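Local coordinates for protein PP1b (Porcine reproductive and respiratory syndrome virus, PDB 6JDR) that probably unwinds RNA and DNA duplexes with 5' to 3' polarity at the expense of ATP, as the nsp10 helicase part of the viral replicase polyprotein, at residues A[168-173]-A[220-225]; A[210-215]-A[233-238]; A[139-144]-A[237-242]. The protein carries 1 engineered substitution. One frame throughout, in Å; residues are numbered along the deposited sequence.

How the contacts relate
The last turn of helix 134-142 and the residues after it, 139-144, form the first side of contact 3. Strand 168-171 follows and opens contact 1, and strand 208-211 with the turn after it opens contact 2. Strand 222-224 then returns beside strand 168-171 and closes contact 1. Helix 232-239 closes the other two, contact 2 through 233-238 and contact 3 through the overlapping 237-242. Contact 3 thus spans the longest loop and encloses contact 1, whereas contacts 1 and 2 cross along the chain. Strand 168-171 lies between 208-211 and 222-224 in the parallel sheet of the helicase core, and helix 232-239 connects this end of the sheet to helix 134-142.

Contact 1. Residues A[168-173]-A[220-225]; sequences VIYTPT and KNSFLD
The Tyr-170 ring presents an edge to strand 222-224: Ser-222 OG lies in its plane, 4.0 Å from CE2. One face of the ring is covered from within its own strand by Val-168 CG1, offset toward the rim. The Phe-223 ring, on the other side of the sheet, has Val-168 O in plane at its edge, 3.8 Å from CD2. Phe-223 CB meets Ile-169 CG1 at 4.0 Å, the two side chains crossing at a slant. Tyr-170 OH reaches past the strands to Cys-217 N.

Backbone bonds hold the strands in parallel register, pairing Ile-169 with Phe-223. Val-168 donates to Asn-221 O and accepts from Phe-223 N; Tyr-170 N gives its hydrogen to Phe-223 O at 2.8 Å, and Tyr-170 O receives Asp-225 N at 2.8 Å, with an N-H...O angle of 167°.

At the C-terminal ends a side-chain bond takes over. The Thr-171 and Asp-225 side chains run together in the same direction, and Thr-171 OG1 donates to the anti lone pair of Asp-225 OD2 at 2.9 Å. With CG anti to the backbone N (chi1 -178°), the carboxylate is brought alongside the threonine, whose hydroxyl is also bonded to Thr-176 OG1 of helix 174-184.

Asp-225 and the following Glu-226 have been seen to bind zinc in a structure of this protein, an ion not bound to this chain here, and their place at the end of a core strand is consistent with a Walker B motif. The threonine hydroxyl probably helps to orient this aspartate, as a second-shell group beside the likely nucleotide site.

Contact 2. Residues A[210-215]-A[233-238]; sequences RILAGG and LDVLRL
Leu-212 packs obliquely across the side chains of Asp-234 and Leu-238 on one flank of helix 232-239, and this apolar wedge is the tight half of the contact. Its CD1 methyl meets Leu-238 CD1 at 3.4 Å, a close approach for two methyl groups. Its CG rests on Asp-234 CB at 3.6 Å, so the aspartate contributes its aliphatic carbon to the packing. Leu-212 CD2 reaches Val-235 CG2 more loosely, at 4.4 Å. In Leu-212, CG stands anti to the backbone N (chi1 180°), and this carries both methyl groups over to the helix. Leu-238 CD2 extends the apolar surface to the backbone of Gly-215, 4.1 Å from its C atom, and Leu-238 also touches Tyr-170 of strand 168-171.

The other half, around the exposed Ala-213, is polar and held less directly. Asp-234 OD2 lies 3.6 Å from Ala-213 CA, but no direct hydrogen bond joins the segments. A water molecule bridges them instead, donating to Ala-213 O at 2.8 Å and to Asp-234 OD1 at 3.2 Å. The same OD1 forms a salt bridge with Arg-237 NH1 one turn along the helix; its modelled length is unusually short and should be read with caution. The guanidinium has the Asp-234 carboxylate at its edge, in plane, and Leu-233 CG over one face toward the rim, while its NH2 is bonded to Thr-128 O.

Across the contact, then, the short 3-10 turn after edge strand 208-211 is joined to the helix by leucine packing inside and by a water outside. Arg-237 close to the carboxylate would probably favour the charged form of Asp-234, whose OD1 also takes the water's hydrogen, so the polar side relies on a mediated link where the leucine side relies on direct contact.

Contact 3. Residues A[139-144]-A[237-242]; sequences SNVLRS and RLLSKT
Asn-140 ND2 is bonded twice: it donates to Leu-239 O at 2.6 Å, with an N-H...O angle of 159°, and to a water 3.2 Å away that in turn donates to Ser-240 O. Leu-239 O lies close to the amide plane of Asn-140, whereas the nitrogen approaches tilted from the plane of that carbonyl. With CG anti to its own carbonyl carbon (chi1 -71°), the amide reaches across to the backbone of Leu-239. Asn-140 CB sits 3.6 Å from Thr-242 O.

Beside this polar link, Leu-239 turns its two methyl groups on helix 134-142 and the residues after it. CD1 packs against Val-141 CG2 at 3.9 Å, and CD2 meets Ser-144 OG. That hydroxyl donates to Asn-140 O from above the carbonyl plane at 2.7 Å and is also bonded to Leu-244 N.

The contact joins the last part of helix 134-142 to the segment 237-242, just ahead of strands 145-148 and 245-248, neighbours in the core sheet; strand 145-148 leads into the probable P-loop. The amide and the serine hydroxyl each give a hydrogen to a backbone carbonyl, Leu-239 O and Asn-140 O, so that both carbonyls of this partly buried contact are paired beside the leucine packing.

Contact 1. Residues A[168-173]-A[220-225]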
loop_
_atom_site.group_PDB
_atom_site.type_symbol
_atom_site.label_atom_id
_atom_site.label_comp_id
_atom_site.label_asym_id
_atom_site.label_seq_id
_atom_site.Cartn_x
_atom_site.Cartn_y
_atom_site.Cartn_z
ATOM N N VAL A 168 1.812 -9.976 -1.729
ATOM C CA VAL A 168 2.938 -9.806 -2.646
ATOM C C VAL A 168 3.432 -8.364 -2.565
ATOM O O VAL A 168 2.638 -7.423 -2.628
ATOM C CB VAL A 168 2.537 -10.120 -4.104
ATOM C CG1 VAL A 168 3.732 -9.965 -5.038
ATOM C CG2 VAL A 168 1.961 -11.524 -4.208
ATOM N N ILE A 169 4.744 -8.198 -2.419
ATOM C CA ILE A 169 5.359 -6.880 -2.366
ATOM C C ILE A 169 6.271 -6.706 -3.582
ATOM O O ILE A 169 7.272 -7.412 -3.722
ATOM C CB ILE A 169 6.150 -6.686 -1.056
ATOM C CG1 ILE A 169 5.197 -6.766 0.146
ATOM C CG2 ILE A 169 6.883 -5.349 -1.054
ATOM C CD1 ILE A 169 5.883 -7.039 1.470
ATOM N N TYR A 170 5.906 -5.778 -4.465
ATOM C CA TYR A 170 6.716 -5.460 -5.634
ATOM C C TYR A 170 7.681 -4.327 -5.297
ATOM O O TYR A 170 7.309 -3.364 -4.622
ATOM C CB TYR A 170 5.833 -5.073 -6.820
ATOM C CG TYR A 170 4.945 -6.194 -7.314
ATOM C CD1 TYR A 170 5.419 -7.130 -8.226
ATOM C CD2 TYR A 170 3.625 -6.314 -6.874
ATOM C CE1 TYR A 170 4.611 -8.154 -8.685
ATOM C CE2 TYR A 170 2.807 -7.336 -7.328
ATOM C CZ TYR A 170 3.302 -8.252 -8.235
ATOM O OH TYR A 170 2.498 -9.271 -8.694
ATOM N N THR A 171 8.918 -4.445 -5.774
ATOM C CA THR A 171 9.973 -3.505 -5.423
ATOM C C THR A 171 10.911 -3.299 -6.628
ATOM O O THR A 171 11.224 -4.258 -7.338
ATOM C CB THR A 171 10.734 -3.996 -4.173
ATOM O OG1 THR A 171 11.640 -2.987 -3.714
ATOM C CG2 THR A 171 11.502 -5.282 -4.459
ATOM N N PRO A 172 11.342 -2.043 -6.868
ATOM C CA PRO A 172 12.016 -1.656 -8.113
ATOM C C PRO A 172 13.421 -2.212 -8.369
ATOM O O PRO A 172 13.720 -2.563 -9.508
ATOM C CB PRO A 172 12.077 -0.125 -8.019
ATOM C CG PRO A 172 12.000 0.171 -6.566
ATOM C CD PRO A 172 11.079 -0.872 -6.013
ATOM N N THR A 173 14.280 -2.272 -7.354
ATOM C CA THR A 173 15.676 -2.669 -7.567
ATOM C C THR A 173 16.095 -3.842 -6.703
ATOM O O THR A 173 15.385 -4.234 -5.781
ATOM C CB THR A 173 16.649 -1.509 -7.295
ATOM O OG1 THR A 173 16.745 -1.276 -5.884
ATOM C CG2 THR A 173 16.184 -0.233 -8.010
ATOM N N LYS A 220 -2.906 -12.242 -2.754
ATOM C CA LYS A 220 -4.111 -11.699 -2.140
ATOM C C LYS A 220 -4.074 -10.180 -2.245
ATOM O O LYS A 220 -4.774 -9.602 -3.075
ATOM C CB LYS A 220 -4.265 -12.185 -0.687
ATOM C CG LYS A 220 -4.078 -13.689 -0.497
ATOM C CD LYS A 220 -4.889 -14.525 -1.483
ATOM C CE LYS A 220 -4.507 -15.996 -1.422
ATOM N NZ LYS A 220 -4.997 -16.739 -2.618
ATOM N N ASN A 221 -3.242 -9.538 -1.428
ATOM C CA ASN A 221 -3.030 -8.102 -1.517
ATOM C C ASN A 221 -1.650 -7.841 -2.102
ATOM O O ASN A 221 -0.675 -8.500 -1.732
ATOM C CB ASN A 221 -3.159 -7.442 -0.143
ATOM C CG ASN A 221 -4.518 -7.680 0.493
ATOM O OD1 ASN A 221 -5.553 -7.573 -0.168
ATOM N ND2 ASN A 221 -4.524 -7.999 1.785
ATOM N N SER A 222 -1.578 -6.883 -3.020
ATOM C CA SER A 222 -0.326 -6.533 -3.674
ATOM C C SER A 222 0.125 -5.154 -3.220
ATOM O O SER A 222 -0.673 -4.224 -3.182
ATOM C CB SER A 222 -0.497 -6.574 -5.191
ATOM O OG SER A 222 -0.711 -7.905 -5.624
ATOM N N PHE A 223 1.404 -5.039 -2.870
ATOM C CA PHE A 223 1.985 -3.777 -2.420
ATOM C C PHE A 223 3.079 -3.317 -3.376
ATOM O O PHE A 223 3.718 -4.134 -4.043
ATOM C CB PHE A 223 2.579 -3.933 -1.020
ATOM C CG PHE A 223 1.560 -4.214 0.048
ATOM C CD1 PHE A 223 1.112 -3.200 0.879
ATOM C CD2 PHE A 223 1.058 -5.496 0.229
ATOM C CE1 PHE A 223 0.176 -3.454 1.866
ATOM C CE2 PHE A 223 0.122 -5.760 1.218
ATOM C CZ PHE A 223 -0.320 -4.736 2.037
ATOM N N LEU A 224 3.292 -2.002 -3.424
ATOM C CA LEU A 224 4.338 -1.404 -4.247
ATOM C C LEU A 224 5.297 -0.606 -3.362
ATOM O O LEU A 224 4.951 0.460 -2.847
ATOM C CB LEU A 224 3.723 -0.485 -5.312
ATOM C CG LEU A 224 4.328 -0.444 -6.722
ATOM C CD1 LEU A 224 4.213 0.964 -7.285
ATOM C CD2 LEU A 224 5.771 -0.914 -6.780
ATOM N N ASP A 225 6.502 -1.143 -3.194
ATOM C CA ASP A 225 7.548 -0.515 -2.395
ATOM C C ASP A 225 8.188 0.607 -3.207
ATOM O O ASP A 225 8.275 0.513 -4.427
ATOM C CB ASP A 225 8.586 -1.582 -2.022
ATOM C CG ASP A 225 9.704 -1.054 -1.140
ATOM O OD1 ASP A 225 9.434 -0.275 -0.197
ATOM O OD2 ASP A 225 10.866 -1.446 -1.390
#

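Contact 2. Residues A[210-215]-A[233-238]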
loop_
_atom_site.group_PDB
_atom_site.type_symbol
_atom_site.label_atom_id
_atom_site.label_comp_id
_atom_site.label_asym_id
_atom_site.label_seq_id
_atom_site.Cartn_x
_atom_site.Cartn_y
_atom_site.Cartn_z
ATOM N N ARG A 210 8.883 -9.605 -4.751
ATOM C CA ARG A 210 9.092 -9.784 -6.181
ATOM C C ARG A 210 9.705 -8.527 -6.785
ATOM O O ARG A 210 9.292 -7.411 -6.469
ATOM C CB ARG A 210 7.766 -10.106 -6.876
ATOM C CG ARG A 210 7.120 -11.413 -6.431
ATOM C CD ARG A 210 7.700 -12.621 -7.155
ATOM N NE ARG A 210 7.261 -12.700 -8.550
ATOM C CZ ARG A 210 7.637 -13.651 -9.402
ATOM N N ILE A 211 10.705 -8.721 -7.641
ATOM C CA ILE A 211 11.309 -7.623 -8.382
ATOM C C ILE A 211 10.269 -7.112 -9.376
ATOM O O ILE A 211 9.604 -7.904 -10.044
ATOM C CB ILE A 211 12.622 -8.058 -9.088
ATOM C CG1 ILE A 211 13.417 -6.843 -9.574
ATOM C CG2 ILE A 211 12.356 -9.011 -10.249
ATOM C CD1 ILE A 211 14.136 -6.099 -8.471
ATOM N N LEU A 212 10.117 -5.791 -9.452
ATOM C CA LEU A 212 9.047 -5.176 -10.241
ATOM C C LEU A 212 9.095 -5.559 -11.726
ATOM O O LEU A 212 8.055 -5.845 -12.323
ATOM C CB LEU A 212 9.079 -3.653 -10.076
ATOM C CG LEU A 212 8.031 -2.829 -10.831
ATOM C CD1 LEU A 212 6.618 -3.258 -10.481
ATOM C CD2 LEU A 212 8.217 -1.348 -10.549
ATOM N N ALA A 213 10.297 -5.584 -12.307
ATOM C CA ALA A 213 10.475 -5.925 -13.730
ATOM C C ALA A 213 9.995 -7.333 -14.110
ATOM O O ALA A 213 9.700 -7.586 -15.276
ATOM C CB ALA A 213 11.931 -5.747 -14.136
ATOM N N GLY A 214 9.921 -8.239 -13.136
ATOM C CA GLY A 214 9.427 -9.596 -13.365
ATOM C C GLY A 214 7.958 -9.682 -13.760
ATOM O O GLY A 214 7.538 -10.663 -14.373
ATOM N N GLY A 215 7.175 -8.667 -13.406
ATOM C CA GLY A 215 5.768 -8.604 -13.795
ATOM C C GLY A 215 4.845 -9.250 -12.779
ATOM O O GLY A 215 5.289 -9.712 -11.729
ATOM N N LEU A 233 6.106 1.969 -16.820
ATOM C CA LEU A 233 5.478 0.925 -17.628
ATOM C C LEU A 233 5.209 -0.341 -16.816
ATOM O O LEU A 233 4.162 -0.969 -16.978
ATOM C CB LEU A 233 6.340 0.593 -18.856
ATOM C CG LEU A 233 5.720 -0.382 -19.866
ATOM C CD1 LEU A 233 4.476 0.211 -20.513
ATOM C CD2 LEU A 233 6.731 -0.778 -20.930
ATOM N N ASP A 234 6.147 -0.718 -15.947
ATOM C CA ASP A 234 5.941 -1.877 -15.076
ATOM C C ASP A 234 4.767 -1.662 -14.124
ATOM O O ASP A 234 4.041 -2.599 -13.808
ATOM C CB ASP A 234 7.197 -2.193 -14.262
ATOM C CG ASP A 234 8.304 -2.783 -15.100
ATOM O OD1 ASP A 234 8.008 -3.385 -16.150
ATOM O OD2 ASP A 234 9.477 -2.660 -14.706
ATOM N N VAL A 235 4.588 -0.428 -13.666
ATOM C CA VAL A 235 3.477 -0.109 -12.781
ATOM C C VAL A 235 2.151 -0.286 -13.524
ATOM O O VAL A 235 1.187 -0.824 -12.972
ATOM C CB VAL A 235 3.598 1.314 -12.200
ATOM C CG1 VAL A 235 2.312 1.733 -11.506
ATOM C CG2 VAL A 235 4.767 1.377 -11.230
ATOM N N LEU A 236 2.115 0.158 -14.777
ATOM C CA LEU A 236 0.933 -0.026 -15.610
ATOM C C LEU A 236 0.650 -1.506 -15.888
ATOM O O LEU A 236 -0.508 -1.906 -15.973
ATOM C CB LEU A 236 1.073 0.745 -16.918
ATOM C CG LEU A 236 1.068 2.272 -16.815
ATOM C CD1 LEU A 236 1.180 2.871 -18.206
ATOM C CD2 LEU A 236 -0.189 2.772 -16.118
ATOM N N ARG A 237 1.705 -2.310 -16.026
ATOM C CA ARG A 237 1.550 -3.761 -16.174
ATOM C C ARG A 237 0.826 -4.364 -14.974
ATOM O O ARG A 237 -0.106 -5.147 -15.144
ATOM C CB ARG A 237 2.903 -4.453 -16.356
ATOM C CG ARG A 237 3.525 -4.282 -17.731
ATOM C CD ARG A 237 4.870 -4.995 -17.813
ATOM N NE ARG A 237 5.467 -4.901 -19.147
ATOM C CZ ARG A 237 6.625 -4.304 -19.451
ATOM N NH1 ARG A 237 7.384 -3.718 -18.522
ATOM N NH2 ARG A 237 7.039 -4.305 -20.715
ATOM N N LEU A 238 1.257 -3.995 -13.768
ATOM C CA LEU A 238 0.615 -4.465 -12.537
ATOM C C LEU A 238 -0.832 -3.990 -12.442
ATOM O O LEU A 238 -1.742 -4.786 -12.223
ATOM C CB LEU A 238 1.377 -3.983 -11.302
ATOM C CG LEU A 238 2.793 -4.523 -11.075
ATOM C CD1 LEU A 238 3.334 -4.005 -9.750
ATOM C CD2 LEU A 238 2.828 -6.046 -11.113
HETATM O O HOH W 1 9.437 -5.846 -17.514
#

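Contact 3. Residues A[139-144]-A[237-242]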
loop_
_atom_site.group_PDB
_atom_site.type_symbol
_atom_site.label_atom_id
_atom_site.label_comp_id
_atom_site.label_asym_id
_atom_site.label_seq_id
_atom_site.Cartn_x
_atom_site.Cartn_y
_atom_site.Cartn_z
ATOM N N SER A 139 -9.834 1.422 -13.896
ATOM C CA SER A 139 -10.650 0.774 -12.875
ATOM C C SER A 139 -9.842 0.446 -11.615
ATOM O O SER A 139 -10.246 0.785 -10.503
ATOM C CB SER A 139 -11.275 -0.502 -13.449
ATOM O OG SER A 139 -11.806 -1.328 -12.428
ATOM N N ASN A 140 -8.702 -0.210 -11.796
ATOM C CA ASN A 140 -7.866 -0.631 -10.670
ATOM C C ASN A 140 -7.229 0.526 -9.901
ATOM O O ASN A 140 -6.990 0.407 -8.698
ATOM C CB ASN A 140 -6.784 -1.602 -11.149
ATOM C CG ASN A 140 -7.349 -2.959 -11.531
ATOM O OD1 ASN A 140 -8.255 -3.472 -10.873
ATOM N ND2 ASN A 140 -6.811 -3.553 -12.587
ATOM N N VAL A 141 -6.956 1.634 -10.590
ATOM C CA VAL A 141 -6.426 2.841 -9.944
ATOM C C VAL A 141 -7.395 3.384 -8.898
ATOM O O VAL A 141 -6.971 3.843 -7.836
ATOM C CB VAL A 141 -6.094 3.938 -10.983
ATOM C CG1 VAL A 141 -6.067 5.328 -10.362
ATOM C CG2 VAL A 141 -4.759 3.643 -11.645
ATOM N N LEU A 142 -8.691 3.331 -9.203
ATOM C CA LEU A 142 -9.722 3.797 -8.277
ATOM C C LEU A 142 -9.774 2.943 -7.012
ATOM O O LEU A 142 -9.957 3.467 -5.917
ATOM C CB LEU A 142 -11.094 3.803 -8.953
ATOM C CG LEU A 142 -11.272 4.758 -10.138
ATOM C CD1 LEU A 142 -12.591 4.474 -10.843
ATOM C CD2 LEU A 142 -11.194 6.215 -9.703
ATOM N N ARG A 143 -9.595 1.635 -7.173
ATOM C CA ARG A 143 -9.604 0.694 -6.052
ATOM C C ARG A 143 -8.218 0.484 -5.420
ATOM O O ARG A 143 -8.031 -0.437 -4.622
ATOM C CB ARG A 143 -10.183 -0.649 -6.509
ATOM C CG ARG A 143 -11.645 -0.574 -6.928
ATOM C CD ARG A 143 -12.203 -1.949 -7.274
ATOM N N SER A 144 -7.256 1.335 -5.775
ATOM C CA SER A 144 -5.915 1.311 -5.188
ATOM C C SER A 144 -5.807 2.408 -4.130
ATOM O O SER A 144 -6.728 3.208 -3.964
ATOM C CB SER A 144 -4.856 1.536 -6.274
ATOM O OG SER A 144 -4.764 0.423 -7.146
ATOM N N ARG A 237 1.705 -2.310 -16.026
ATOM C CA ARG A 237 1.550 -3.761 -16.174
ATOM C C ARG A 237 0.826 -4.364 -14.974
ATOM O O ARG A 237 -0.106 -5.147 -15.144
ATOM C CB ARG A 237 2.903 -4.453 -16.356
ATOM C CG ARG A 237 3.525 -4.282 -17.731
ATOM C CD ARG A 237 4.870 -4.995 -17.813
ATOM N NE ARG A 237 5.467 -4.901 -19.147
ATOM C CZ ARG A 237 6.625 -4.304 -19.451
ATOM N NH1 ARG A 237 7.384 -3.718 -18.522
ATOM N NH2 ARG A 237 7.039 -4.305 -20.715
ATOM N N LEU A 238 1.257 -3.995 -13.768
ATOM C CA LEU A 238 0.615 -4.465 -12.537
ATOM C C LEU A 238 -0.832 -3.990 -12.442
ATOM O O LEU A 238 -1.742 -4.786 -12.223
ATOM C CB LEU A 238 1.377 -3.983 -11.302
ATOM C CG LEU A 238 2.793 -4.523 -11.075
ATOM C CD1 LEU A 238 3.334 -4.005 -9.750
ATOM C CD2 LEU A 238 2.828 -6.046 -11.113
ATOM N N LEU A 239 -1.038 -2.690 -12.620
ATOM C CA LEU A 239 -2.371 -2.110 -12.542
ATOM C C LEU A 239 -3.344 -2.647 -13.591
ATOM O O LEU A 239 -4.556 -2.511 -13.433
ATOM C CB LEU A 239 -2.295 -0.589 -12.614
ATOM C CG LEU A 239 -1.751 0.040 -11.334
ATOM C CD1 LEU A 239 -1.456 1.519 -11.536
ATOM C CD2 LEU A 239 -2.727 -0.162 -10.186
ATOM N N SER A 240 -2.825 -3.250 -14.657
ATOM C CA SER A 240 -3.669 -3.958 -15.614
ATOM C C SER A 240 -4.254 -5.257 -15.039
ATOM O O SER A 240 -5.285 -5.726 -15.515
ATOM C CB SER A 240 -2.880 -4.276 -16.887
ATOM O OG SER A 240 -2.454 -3.091 -17.528
ATOM N N LYS A 241 -3.588 -5.831 -14.035
ATOM C CA LYS A 241 -3.975 -7.121 -13.452
ATOM C C LYS A 241 -4.538 -7.045 -12.025
ATOM O O LYS A 241 -5.353 -7.882 -11.641
ATOM C CB LYS A 241 -2.776 -8.075 -13.465
ATOM C CG LYS A 241 -2.344 -8.532 -14.852
ATOM C CD LYS A 241 -3.323 -9.536 -15.445
ATOM C CE LYS A 241 -2.839 -10.061 -16.787
ATOM N NZ LYS A 241 -3.796 -11.028 -17.393
ATOM N N THR A 242 -4.109 -6.062 -11.238
ATOM C CA THR A 242 -4.521 -5.982 -9.836
ATOM C C THR A 242 -4.534 -4.545 -9.333
ATOM O O THR A 242 -4.058 -3.639 -10.016
ATOM C CB THR A 242 -3.585 -6.827 -8.940
ATOM O OG1 THR A 242 -4.024 -6.771 -7.576
ATOM C CG2 THR A 242 -2.149 -6.329 -9.019
HETATM O O HOH W 2 -8.055 -6.111 -13.989
#